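Local coordinates for beta-galactosidase (PDB 4CU9), which is a carbohydrate-binding module of the pneumococcal beta-galactosidase BgaA, an enzyme that cleaves galactosides, and probably binds sugars, at residues His85-Asp89 with Ser90-Ala94. Sequence-based numbering, arbitrary orientation.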
loop_
_atom_site.group_PDB
_atom_site.type_symbol
_atom_site.label_atom_id
_atom_site.label_comp_id
_atom_site.label_asym_id
_atom_site.label_seq_id
_atom_site.Cartn_x
_atom_site.Cartn_y
_atom_site.Cartn_z
ATOM N N HIS A 85 -7.268 -6.488 0.126
ATOM C CA HIS A 85 -8.657 -6.370 0.604
ATOM C C HIS A 85 -9.058 -4.898 0.568
ATOM O O HIS A 85 -8.575 -4.103 1.396
ATOM C CB HIS A 85 -8.756 -6.874 2.038
ATOM C CG HIS A 85 -10.147 -7.165 2.510
ATOM N ND1 HIS A 85 -11.279 -6.797 1.821
ATOM C CD2 HIS A 85 -10.582 -7.821 3.615
ATOM C CE1 HIS A 85 -12.355 -7.216 2.476
ATOM N NE2 HIS A 85 -11.957 -7.850 3.563
ATOM N N PHE A 86 -9.912 -4.531 -0.368
ATOM C CA PHE A 86 -10.357 -3.162 -0.521
ATOM C C PHE A 86 -11.649 -2.909 0.218
ATOM O O PHE A 86 -12.436 -3.839 0.469
ATOM C CB PHE A 86 -10.524 -2.818 -2.005
ATOM C CG PHE A 86 -9.229 -2.825 -2.758
ATOM C CD1 PHE A 86 -8.332 -1.788 -2.600
ATOM C CD2 PHE A 86 -8.918 -3.834 -3.644
ATOM C CE1 PHE A 86 -7.136 -1.776 -3.270
ATOM C CE2 PHE A 86 -7.749 -3.817 -4.337
ATOM C CZ PHE A 86 -6.865 -2.779 -4.166
ATOM N N PHE A 87 -11.889 -1.627 0.501
ATOM C CA PHE A 87 -13.080 -1.189 1.196
ATOM C C PHE A 87 -13.719 -0.112 0.354
ATOM O O PHE A 87 -13.041 0.519 -0.445
ATOM C CB PHE A 87 -12.705 -0.592 2.543
ATOM C CG PHE A 87 -13.835 0.121 3.256
ATOM C CD1 PHE A 87 -14.732 -0.586 4.025
ATOM C CD2 PHE A 87 -13.949 1.504 3.206
ATOM C CE1 PHE A 87 -15.752 0.059 4.708
ATOM C CE2 PHE A 87 -14.938 2.162 3.910
ATOM C CZ PHE A 87 -15.850 1.437 4.656
ATOM N N ALA A 88 -15.026 0.069 0.519
ATOM C CA ALA A 88 -15.709 1.198 -0.123
ATOM C C ALA A 88 -16.771 1.770 0.777
ATOM O O ALA A 88 -17.384 1.056 1.553
ATOM C CB ALA A 88 -16.328 0.749 -1.435
ATOM N N ASP A 89 -17.001 3.066 0.606
ATOM C CA ASP A 89 -18.082 3.794 1.255
ATOM C C ASP A 89 -18.342 5.030 0.394
ATOM O O ASP A 89 -17.975 5.035 -0.796
ATOM C CB ASP A 89 -17.738 4.114 2.721
ATOM C CG ASP A 89 -16.602 5.099 2.877
ATOM O OD1 ASP A 89 -16.009 5.540 1.861
ATOM O OD2 ASP A 89 -16.320 5.456 4.052
ATOM N N SER A 90 -18.950 6.078 0.955
ATOM C CA SER A 90 -19.319 7.243 0.114
ATOM C C SER A 90 -18.112 7.924 -0.517
ATOM O O SER A 90 -18.193 8.353 -1.649
ATOM C CB SER A 90 -20.130 8.289 0.885
ATOM O OG SER A 90 -19.426 8.650 2.057
ATOM N N GLY A 91 -16.989 7.958 0.191
ATOM C CA GLY A 91 -15.825 8.695 -0.251
ATOM C C GLY A 91 -14.739 7.854 -0.923
ATOM O O GLY A 91 -13.864 8.406 -1.637
ATOM N N THR A 92 -14.768 6.544 -0.688
ATOM C CA THR A 92 -13.652 5.681 -1.039
ATOM C C THR A 92 -14.069 4.416 -1.763
ATOM O O THR A 92 -15.263 4.039 -1.746
ATOM C CB THR A 92 -12.820 5.304 0.188
ATOM O OG1 THR A 92 -13.593 4.534 1.106
ATOM C CG2 THR A 92 -12.250 6.562 0.867
ATOM N N ASP A 93 -13.080 3.761 -2.397
ATOM C CA ASP A 93 -13.308 2.533 -3.113
ATOM C C ASP A 93 -11.989 1.846 -3.410
ATOM O O ASP A 93 -10.900 2.407 -3.147
ATOM C CB ASP A 93 -14.056 2.813 -4.425
ATOM C CG ASP A 93 -14.811 1.584 -5.002
ATOM O OD1 ASP A 93 -14.693 0.448 -4.521
ATOM O OD2 ASP A 93 -15.555 1.790 -5.955
ATOM N N ALA A 94 -12.112 0.649 -3.986
ATOM C CA ALA A 94 -11.029 0.023 -4.727
ATOM C C ALA A 94 -10.582 1.007 -5.821
ATOM O O ALA A 94 -11.335 1.894 -6.212
ATOM C CB ALA A 94 -11.486 -1.291 -5.369
#
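Asp89 and Thr92 meet because both first torsions place the polar branch between the backbone N and the carbonyl carbon: CG of Asp89 (chi1 67°) folds back over the turn, and OG1 of Thr92 (chi1 64°) is turned to its carboxylate. The threonine hydroxyl donates to OD1 of Asp89 at 2.7 Å from OG1. Gly91 N reaches the same OD1 at 3.1 Å, but from the opposite face of the carboxylate. Both donors stand well out of its plane, and between them they fix the rotation of the acid. Thr92 N adds a weak bond to this oxygen. The backbone is pinned by Asp89 N, which bonds Thr92 O over 3.1 Å; Lys171 shares that carbonyl oxygen, and its charge would be expected to polarise it. The Phe87 ring turns its edge to the polar cluster, CD2 lying 3.7 Å from Thr92 OG1, with OD2 of Asp89 also in the ring plane. Farther from the bend, CB of Ala94 packs off-centre against the Phe86 ring, 3.8 Å from CG, and Met176 and Pro95 add to this apolar patch. Ala88 CB comes within 3.5 Å of Asp93 OD1, while OD2 of that acid is held in a salt bridge by Lys168. Phe87 and Asp93 both form backbone hydrogen bonds with Ala175 of strand 173-182, tying the two arms of the reversal to the sheet. Ser90 and Gly91 have the backbone angles of a type I turn, and the Asp89 side chain bonded to Gly91 N makes an Asx turn: together they form a tight reversal following strand 73-86 in this galactose-binding-like beta-sandwich.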